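Local atomic coordinates of alginate lyase (Paenibacillus sp. FPU-7, PDB entry 6KFN), a protein that probably depolymerises alginate as a lyase, breaking the glycosidic links of its mannuronate-containing chains by beta-elimination. Residues F241-Q246 against A277-A282; V270-G275 against L292-V297; H183-E188 against D216-D221. One frame throughout, in Å; residues are numbered along the deposited sequence. Where two conformers were deposited one is given.

Contact 1: residues F241-Q246 against A277-A282; sequences FQVHVQ and ATASAA. With NA (sodium ion), chain C.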
loop_
_atom_site.group_PDB
_atom_site.type_symbol
_atom_site.label_atom_id
_atom_site.label_comp_id
_atom_site.label_asym_id
_atom_site.label_seq_id
_atom_site.Cartn_x
_atom_site.Cartn_y
_atom_site.Cartn_z
ATOM N N PHE A 241 6.267 5.875 -13.966
ATOM C CA PHE A 241 5.429 4.690 -13.902
ATOM C C PHE A 241 5.935 3.690 -14.945
ATOM O O PHE A 241 6.304 4.085 -16.056
ATOM C CB PHE A 241 3.951 5.021 -14.206
ATOM C CG PHE A 241 3.402 6.194 -13.414
ATOM C CD1 PHE A 241 3.452 6.218 -12.026
ATOM C CD2 PHE A 241 2.830 7.271 -14.066
ATOM C CE1 PHE A 241 2.928 7.276 -11.310
ATOM C CE2 PHE A 241 2.294 8.342 -13.357
ATOM C CZ PHE A 241 2.353 8.350 -11.985
ATOM N N GLN A 242 5.927 2.416 -14.574
ATOM C CA GLN A 242 6.278 1.337 -15.480
ATOM C C GLN A 242 5.162 0.317 -15.531
ATOM O O GLN A 242 4.372 0.191 -14.588
ATOM C CB GLN A 242 7.573 0.644 -15.036
ATOM C CG GLN A 242 8.766 1.587 -15.043
ATOM C CD GLN A 242 10.009 1.012 -14.430
ATOM O OE1 GLN A 242 9.985 -0.014 -13.743
ATOM N NE2 GLN A 242 11.119 1.690 -14.626
ATOM N N VAL A 243 5.128 -0.424 -16.638
ATOM C CA VAL A 243 4.249 -1.571 -16.802
ATOM C C VAL A 243 5.127 -2.715 -17.318
ATOM O O VAL A 243 5.922 -2.496 -18.239
ATOM C CB VAL A 243 3.072 -1.300 -17.769
ATOM C CG1 VAL A 243 1.995 -2.364 -17.632
ATOM C CG2 VAL A 243 2.470 0.088 -17.558
ATOM N N HIS A 244 5.011 -3.894 -16.720
ATOM C CA HIS A 244 5.821 -5.059 -17.113
ATOM C C HIS A 244 4.946 -6.277 -17.225
ATOM O O HIS A 244 3.944 -6.401 -16.512
ATOM C CB HIS A 244 6.924 -5.352 -16.076
ATOM C CG HIS A 244 8.030 -4.360 -16.013
ATOM N ND1 HIS A 244 8.040 -3.277 -15.153
ATOM C CD2 HIS A 244 9.208 -4.322 -16.676
ATOM C CE1 HIS A 244 9.188 -2.617 -15.306
ATOM N NE2 HIS A 244 9.899 -3.231 -16.220
ATOM N N VAL A 245 5.392 -7.220 -18.084
ATOM C CA VAL A 245 4.752 -8.516 -18.265
ATOM C C VAL A 245 5.617 -9.601 -17.627
ATOM O O VAL A 245 6.656 -9.979 -18.175
ATOM C CB VAL A 245 4.537 -8.801 -19.762
ATOM C CG1 VAL A 245 3.794 -10.116 -19.931
ATOM C CG2 VAL A 245 3.765 -7.675 -20.427
ATOM N N GLN A 246 5.177 -10.126 -16.491
ATOM C CA GLN A 246 5.853 -11.222 -15.827
ATOM C C GLN A 246 5.341 -12.581 -16.241
ATOM O O GLN A 246 6.066 -13.587 -16.106
ATOM C CB GLN A 246 5.692 -11.078 -14.312
ATOM C CG GLN A 246 6.287 -9.828 -13.748
ATOM C CD GLN A 246 7.693 -9.490 -14.258
ATOM O OE1 GLN A 246 7.883 -8.645 -15.151
ATOM N NE2 GLN A 246 8.660 -10.203 -13.724
ATOM N N ALA A 277 3.655 -5.203 -22.557
ATOM C CA ALA A 277 2.723 -4.559 -21.652
ATOM C C ALA A 277 1.857 -3.567 -22.417
ATOM O O ALA A 277 2.320 -2.954 -23.375
ATOM C CB ALA A 277 3.493 -3.827 -20.565
ATOM N N THR A 278 0.603 -3.375 -21.982
ATOM C CA THR A 278 -0.256 -2.410 -22.644
ATOM C C THR A 278 -0.827 -1.406 -21.641
ATOM O O THR A 278 -1.183 -1.745 -20.507
ATOM C CB THR A 278 -1.396 -3.068 -23.442
ATOM O OG1 THR A 278 -2.205 -3.875 -22.579
ATOM C CG2 THR A 278 -0.853 -3.878 -24.609
ATOM N N ALA A 279 -0.944 -0.167 -22.126
ATOM C CA ALA A 279 -1.483 0.908 -21.337
ATOM C C ALA A 279 -2.215 1.882 -22.221
ATOM O O ALA A 279 -1.982 1.973 -23.428
ATOM C CB ALA A 279 -0.349 1.623 -20.585
ATOM N N SER A 280 -3.053 2.684 -21.589
ATOM C CA SER A 280 -3.694 3.848 -22.178
ATOM C C SER A 280 -3.353 5.044 -21.307
ATOM O O SER A 280 -3.213 4.911 -20.093
ATOM C CB SER A 280 -5.213 3.674 -22.262
ATOM O OG SER A 280 -5.583 2.513 -23.000
ATOM N N ALA A 281 -3.267 6.219 -21.929
ATOM C CA ALA A 281 -2.873 7.414 -21.201
ATOM C C ALA A 281 -3.575 8.628 -21.781
ATOM O O ALA A 281 -3.716 8.767 -23.000
ATOM C CB ALA A 281 -1.367 7.561 -21.257
ATOM N N ALA A 282 -3.983 9.533 -20.903
ATOM C CA ALA A 282 -4.572 10.795 -21.318
ATOM C C ALA A 282 -4.481 11.797 -20.179
ATOM O O ALA A 282 -4.594 11.440 -19.015
ATOM C CB ALA A 282 -6.049 10.645 -21.703
HETATM NA NA NA C . 11.519 -1.011 -12.221
HETATM O O HOH W 1 10.225 0.013 -10.524
HETATM O O HOH W 2 10.434 -3.098 -11.916
HETATM O O HOH W 3 12.828 -2.008 -13.914
#
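Val-243 and Ala-277 make the tight part of this contact, with Val-243 CG1 3.6 Å from Ala-277 CB. A chi1 of -165° directs CG1 of the valine onto that methyl, while CG2 turns toward Ala-279, where the packing is looser: Val-243 CG2 to Ala-279 CB is 4.4 Å. At the partly exposed border, Val-245 closes over the start of the second segment, its CG2 lying 3.3 Å from Ala-277 N and 3.9 Å from Ala-277 CB. No hydrogen bond crosses, and only 193 Å² is buried, as fits two stretches of chain on different walls of a right-handed parallel beta-helix, where Val-243, Ala-277 and Ala-279 point inward. Phe-256, from strand 254-257, touches both Val-243 and Ala-279 inside the coil. The side away from 277-282 carries the polar groups of Gln-242 and His-244. His-244 ND1 is hydrogen-bonded to Asp-216; Gln-242 OE1 lies in the plane of the imidazole, at its edge. That same OE1 binds a sodium ion at 2.4 Å, beside three waters, and the backbone O of Tyr-210 and OD1 of Asp-212 complete the site. Thr-278, partly exposed, also turns outward, where its hydroxyl is hydrogen-bonded to Gln-252 and to Asn-253 N.

Contact 2: residues V270-G275 against L292-V297; sequences VVNAVG and LYQGHV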
loop_
_atom_site.group_PDB
_atom_site.type_symbol
_atom_site.label_atom_id
_atom_site.label_comp_id
_atom_site.label_asym_id
_atom_site.label_seq_id
_atom_site.Cartn_x
_atom_site.Cartn_y
_atom_site.Cartn_z
ATOM N N VAL A 270 7.119 9.179 -18.455
ATOM C CA VAL A 270 5.923 9.169 -17.640
ATOM C C VAL A 270 5.372 7.764 -17.490
ATOM O O VAL A 270 5.133 7.284 -16.377
ATOM C CB VAL A 270 4.889 10.163 -18.201
ATOM C CG1 VAL A 270 3.622 10.137 -17.354
ATOM C CG2 VAL A 270 5.461 11.568 -18.254
ATOM N N VAL A 271 5.151 7.092 -18.639
ATOM C CA VAL A 271 4.775 5.677 -18.645
ATOM C C VAL A 271 5.733 4.930 -19.548
ATOM O O VAL A 271 5.792 5.212 -20.755
ATOM C CB VAL A 271 3.328 5.415 -19.098
ATOM C CG1 VAL A 271 3.031 3.906 -19.068
ATOM C CG2 VAL A 271 2.334 6.188 -18.247
ATOM N N ASN A 272 6.460 3.977 -18.971
ATOM C CA ASN A 272 7.348 3.078 -19.715
ATOM C C ASN A 272 6.723 1.683 -19.646
ATOM O O ASN A 272 6.854 0.989 -18.629
ATOM C CB ASN A 272 8.746 3.113 -19.126
ATOM C CG ASN A 272 9.711 2.305 -19.923
ATOM O OD1 ASN A 272 9.395 1.809 -21.024
ATOM N ND2 ASN A 272 10.929 2.190 -19.410
ATOM N N ALA A 273 6.000 1.321 -20.711
ATOM C CA ALA A 273 5.330 0.034 -20.795
ATOM C C ALA A 273 6.270 -0.908 -21.547
ATOM O O ALA A 273 6.462 -0.768 -22.755
ATOM C CB ALA A 273 3.989 0.173 -21.509
ATOM N N VAL A 274 6.899 -1.806 -20.814
ATOM C CA VAL A 274 7.990 -2.607 -21.370
ATOM C C VAL A 274 7.458 -3.828 -22.117
ATOM O O VAL A 274 6.601 -4.556 -21.614
ATOM C CB VAL A 274 8.952 -2.999 -20.243
ATOM C CG1 VAL A 274 10.100 -3.856 -20.759
ATOM C CG2 VAL A 274 9.499 -1.750 -19.553
ATOM N N GLY A 275 7.999 -4.087 -23.290
ATOM C CA GLY A 275 7.745 -5.335 -23.978
ATOM C C GLY A 275 6.334 -5.428 -24.493
ATOM O O GLY A 275 5.870 -4.592 -25.267
ATOM N N LEU A 292 7.674 11.100 -22.713
ATOM C CA LEU A 292 6.299 10.880 -22.325
ATOM C C LEU A 292 6.026 9.374 -22.189
ATOM O O LEU A 292 6.061 8.827 -21.085
ATOM C CB LEU A 292 5.381 11.620 -23.295
ATOM C CG LEU A 292 3.931 11.703 -22.856
ATOM C CD1 LEU A 292 3.736 12.420 -21.480
ATOM C CD2 LEU A 292 3.133 12.339 -23.981
ATOM N N TYR A 293 5.809 8.705 -23.315
ATOM C CA TYR A 293 5.396 7.311 -23.313
ATOM C C TYR A 293 6.328 6.452 -24.149
ATOM O O TYR A 293 6.790 6.843 -25.227
ATOM C CB TYR A 293 3.934 7.174 -23.849
ATOM C CG TYR A 293 2.964 8.082 -23.116
ATOM C CD1 TYR A 293 2.894 8.098 -21.738
ATOM C CD2 TYR A 293 2.099 8.915 -23.807
ATOM C CE1 TYR A 293 2.047 8.927 -21.081
ATOM C CE2 TYR A 293 1.210 9.755 -23.136
ATOM C CZ TYR A 293 1.211 9.764 -21.762
ATOM O OH TYR A 293 0.367 10.591 -21.035
ATOM N N GLN A 294 6.568 5.241 -23.657
ATOM C CA GLN A 294 7.312 4.212 -24.378
ATOM C C GLN A 294 6.526 2.917 -24.298
ATOM O O GLN A 294 5.967 2.583 -23.248
ATOM C CB GLN A 294 8.739 4.040 -23.811
ATOM C CG GLN A 294 9.607 3.258 -24.826
ATOM C CD GLN A 294 11.058 3.081 -24.467
ATOM O OE1 GLN A 294 11.405 3.306 -23.306
ATOM N NE2 GLN A 294 11.862 2.660 -25.352
ATOM N N GLY A 295 6.502 2.197 -25.420
ATOM C CA GLY A 295 5.842 0.925 -25.520
ATOM C C GLY A 295 4.476 1.032 -26.179
ATOM O O GLY A 295 4.190 1.930 -26.968
ATOM N N HIS A 296 3.626 0.057 -25.834
ATOM C CA HIS A 296 2.277 -0.063 -26.388
ATOM C C HIS A 296 1.337 0.798 -25.554
ATOM O O HIS A 296 0.537 0.303 -24.763
ATOM C CB HIS A 296 1.822 -1.518 -26.383
ATOM C CG HIS A 296 2.651 -2.430 -27.220
ATOM N ND1 HIS A 296 3.818 -3.031 -26.788
ATOM C CD2 HIS A 296 2.464 -2.886 -28.483
ATOM C CE1 HIS A 296 4.317 -3.798 -27.733
ATOM N NE2 HIS A 296 3.503 -3.740 -28.769
ATOM N N VAL A 297 1.482 2.109 -25.721
ATOM C CA VAL A 297 0.698 3.089 -24.988
ATOM C C VAL A 297 -0.227 3.787 -25.965
ATOM O O VAL A 297 0.226 4.469 -26.892
ATOM C CB VAL A 297 1.571 4.099 -24.224
ATOM C CG1 VAL A 297 0.667 5.046 -23.424
ATOM C CG2 VAL A 297 2.544 3.384 -23.298
HETATM O O HOH W 4 4.600 -2.073 -24.306
#
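Tyr-293 sets the CD1-CE1 part of its ring obliquely over Val-271, with CD1 3.8 Å from Val-271 CB. The two residues are paired on neighbouring parallel strands at the C-terminal end of the right-handed beta-helix, where 293-294 is the outermost strand of its sheet. Beyond the pair, Tyr-293 OH is hydrogen-bonded to Asn-284 ND2. Three well-formed backbone bonds fix the register: Val-271 N donates to Leu-292 O, Gln-294 N to Val-271 O, and Ala-273 N to Gln-294 O, the last of these at 2.8 Å. On the face opposite Tyr-293, Asn-272 and Gln-294 run side by side with their amide planes 15° apart. The Asn-272 side chain extends with chi1 at -175°, which sets OD1 3.6 Å from Gln-294 CB, while its ND2 is hydrogen-bonded to Asp-239. An alanine here lacks the amide, so Asp-239 would probably lose one of its donors and Gln-294 the flat neighbour that lies alongside it. Past the paired residues, the chain bends at Gly-295, whose CA makes a CH...O contact with Ala-273 O; a side chain on that CA would run into the same oxygen. His-296 is the centre of an inverse gamma turn, closed by a weak bond from Val-297 N to Gly-295 O. The turn brings Val-297 back to the face that carries Val-271 and Tyr-293, its CG2 3.9 Å from Ala-273 CB, on the side where Val-271 and Ala-273 also touch Val-243. A single water bridges the bend, lying in the plane of the His-296 ring at its edge, hydrogen-bonded to ND1 and to Ala-273 O, and taking the backbone N-H of His-296 at 2.8 Å.

Contact 3: residues H183-E188 against D216-D221; sequences HIDIKE and DVKGND. With NA (sodium ion), chain B.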
loop_
_atom_site.group_PDB
_atom_site.type_symbol
_atom_site.label_atom_id
_atom_site.label_comp_id
_atom_site.label_asym_id
_atom_site.label_seq_id
_atom_site.Cartn_x
_atom_site.Cartn_y
_atom_site.Cartn_z
ATOM N N HIS A 183 6.870 2.985 -4.519
ATOM C CA HIS A 183 5.762 3.414 -3.673
ATOM C C HIS A 183 4.619 2.433 -3.735
ATOM O O HIS A 183 4.027 2.110 -2.700
ATOM C CB HIS A 183 5.343 4.849 -4.026
ATOM C CG HIS A 183 6.356 5.835 -3.577
ATOM N ND1 HIS A 183 6.079 7.187 -3.499
ATOM C CD2 HIS A 183 7.601 5.649 -3.062
ATOM C CE1 HIS A 183 7.165 7.786 -3.041
ATOM N NE2 HIS A 183 8.100 6.892 -2.784
ATOM N N ILE A 184 4.292 1.949 -4.937
ATOM C CA ILE A 184 3.243 0.966 -5.124
ATOM C C ILE A 184 3.743 -0.055 -6.150
ATOM O O ILE A 184 4.137 0.310 -7.253
ATOM C CB ILE A 184 1.922 1.553 -5.584
ATOM C CG1 ILE A 184 1.498 2.706 -4.646
ATOM C CG2 ILE A 184 0.837 0.479 -5.654
ATOM C CD1 ILE A 184 0.376 3.535 -5.152
ATOM N N ASP A 185 3.715 -1.336 -5.762
ATOM C CA ASP A 185 4.096 -2.448 -6.646
ATOM C C ASP A 185 2.860 -3.311 -6.807
ATOM O O ASP A 185 2.398 -3.903 -5.835
ATOM C CB ASP A 185 5.277 -3.197 -6.067
ATOM C CG ASP A 185 5.912 -4.186 -7.018
ATOM O OD1 ASP A 185 5.465 -4.296 -8.144
ATOM O OD2 ASP A 185 6.926 -4.819 -6.587
ATOM N N ILE A 186 2.287 -3.302 -8.020
ATOM C CA ILE A 186 1.037 -4.006 -8.322
ATOM C C ILE A 186 1.419 -5.297 -9.039
ATOM O O ILE A 186 1.878 -5.243 -10.182
ATOM C CB ILE A 186 0.116 -3.128 -9.169
ATOM C CG1 ILE A 186 -0.211 -1.821 -8.447
ATOM C CG2 ILE A 186 -1.140 -3.901 -9.532
ATOM C CD1 ILE A 186 -0.982 -0.814 -9.264
ATOM N N LYS A 187 1.269 -6.439 -8.382
ATOM C CA LYS A 187 1.790 -7.672 -8.931
ATOM C C LYS A 187 0.918 -8.287 -10.018
ATOM O O LYS A 187 -0.312 -8.142 -10.073
ATOM C CB LYS A 187 1.982 -8.711 -7.823
ATOM C CG LYS A 187 3.044 -8.300 -6.808
ATOM C CD LYS A 187 4.405 -8.123 -7.499
ATOM C CE LYS A 187 5.566 -7.800 -6.626
ATOM N NZ LYS A 187 6.809 -7.469 -7.367
ATOM N N GLU A 188 1.610 -9.056 -10.863
ATOM C CA GLU A 188 0.952 -9.978 -11.769
ATOM C C GLU A 188 -0.062 -10.812 -11.003
ATOM O O GLU A 188 0.186 -11.269 -9.887
ATOM C CB GLU A 188 1.992 -10.861 -12.466
ATOM C CG GLU A 188 2.892 -11.714 -11.548
ATOM C CD GLU A 188 4.210 -11.083 -11.096
ATOM O OE1 GLU A 188 4.275 -9.844 -10.909
ATOM O OE2 GLU A 188 5.161 -11.878 -10.922
ATOM N N ASP A 216 5.146 0.329 -10.251
ATOM C CA ASP A 216 5.326 -0.702 -11.273
ATOM C C ASP A 216 4.019 -1.478 -11.345
ATOM O O ASP A 216 3.536 -1.960 -10.327
ATOM C CB ASP A 216 6.489 -1.631 -10.973
ATOM C CG ASP A 216 6.908 -2.500 -12.151
ATOM O OD1 ASP A 216 6.436 -2.238 -13.286
ATOM O OD2 ASP A 216 7.730 -3.413 -11.909
ATOM N N VAL A 217 3.466 -1.563 -12.555
ATOM C CA VAL A 217 2.180 -2.221 -12.800
ATOM C C VAL A 217 2.446 -3.527 -13.525
ATOM O O VAL A 217 2.836 -3.521 -14.697
ATOM C CB VAL A 217 1.220 -1.366 -13.619
ATOM C CG1 VAL A 217 -0.102 -2.100 -13.776
ATOM C CG2 VAL A 217 1.026 0.005 -12.995
ATOM N N LYS A 218 2.275 -4.599 -12.808
ATOM C CA LYS A 218 2.363 -5.957 -13.378
ATOM C C LYS A 218 1.009 -6.702 -13.425
ATOM O O LYS A 218 0.754 -7.796 -14.064
ATOM C CB LYS A 218 3.416 -6.778 -12.649
ATOM C CG LYS A 218 4.816 -6.395 -13.074
ATOM C CD LYS A 218 5.847 -6.705 -12.058
ATOM C CE LYS A 218 5.677 -5.734 -10.936
ATOM N NZ LYS A 218 6.938 -5.450 -10.211
ATOM N N GLY A 219 -0.011 -6.154 -12.680
ATOM C CA GLY A 219 -1.377 -6.640 -12.750
ATOM C C GLY A 219 -2.114 -6.053 -13.939
ATOM O O GLY A 219 -1.548 -5.315 -14.746
ATOM N N ASN A 220 -3.387 -6.433 -14.029
ATOM C CA ASN A 220 -4.262 -6.021 -15.113
ATOM C C ASN A 220 -5.308 -5.032 -14.621
ATOM O O ASN A 220 -5.674 -4.995 -13.437
ATOM C CB ASN A 220 -4.959 -7.199 -15.770
ATOM C CG ASN A 220 -3.998 -8.003 -16.633
ATOM O OD1 ASN A 220 -2.810 -7.683 -16.733
ATOM N ND2 ASN A 220 -4.501 -9.044 -17.257
ATOM N N ASP A 221 -5.814 -4.240 -15.573
ATOM C CA ASP A 221 -6.929 -3.324 -15.318
ATOM C C ASP A 221 -6.628 -2.306 -14.224
ATOM O O ASP A 221 -7.544 -1.829 -13.551
ATOM C CB ASP A 221 -8.246 -4.069 -15.060
ATOM C CG ASP A 221 -8.659 -4.987 -16.196
ATOM O OD1 ASP A 221 -8.139 -4.820 -17.327
ATOM O OD2 ASP A 221 -9.510 -5.866 -15.925
HETATM NA NA NA B . 9.236 -4.352 -5.838
HETATM O O HOH W 5 9.460 -6.769 -5.693
HETATM O O HOH W 6 11.569 -4.051 -5.374
HETATM O O HOH W 7 9.977 -4.290 -8.090
#
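This is a buried pairing of adjacent parallel strands in one wall of the right-handed beta-helix, in which Asp-185 and Ile-186 sit beside Asp-216 and Val-217, overlaid by a salt-bridge network. The backbone evidence is a run of bonds: Asp-216 N to Ile-184 O, then Ile-186 N to Asp-216 O at 2.9 Å and nearly straight (173°), then Lys-218 N to Ile-186 O at 2.7 Å. In one of its two conformers Lys-218 bends at chi3 (-72°) and brings NZ to 2.8 Å from Asp-185 OD1, on its syn lone pair. In that conformer the same NZ meets Asp-216 OD2 from well above that carboxylate plane. Lys-187 NZ reaches Asp-185 OD2 at 2.8 Å, again from above the plane (41° out of it). That oxygen also binds a sodium ion at 2.5 Å, with Glu-147 and Glu-182 completing the protein ligands, so both Asp-185 oxygens are gripped and the carboxylate's rotation is fixed. On the sheet's other face Ile-186 CD1 lies 4.3 Å from Val-217 CG2. Strand 149-151 borders 184-186 on the far side, while next to 215-217 comes 241-243, whose neighbour His-244 bonds Asp-216 OD1; Val-217 packs inward on strand 254-257.

All three contacts draw on one parallel sheet of the beta-helix, in which strands 184-186, 215-217, 241-243, 269-273 and 293-294 follow in order. Contact 3 comes first along the chain and closes before contact 1 opens; contacts 1 and 2 interleave, since strand 278-287, in another wall, comes in sequence between the paired strands of contact 2. The centre of contact 1 is about 6 Å from that of contact 2 and about 9 Å from that of contact 3, whereas contacts 2 and 3, about 14 Å apart between centres, do not touch. Strand 241-243 lies between them, with probable backbone hydrogen bonds from Val-217 N to Gln-242 O and from Asn-272 N to Phe-241 O.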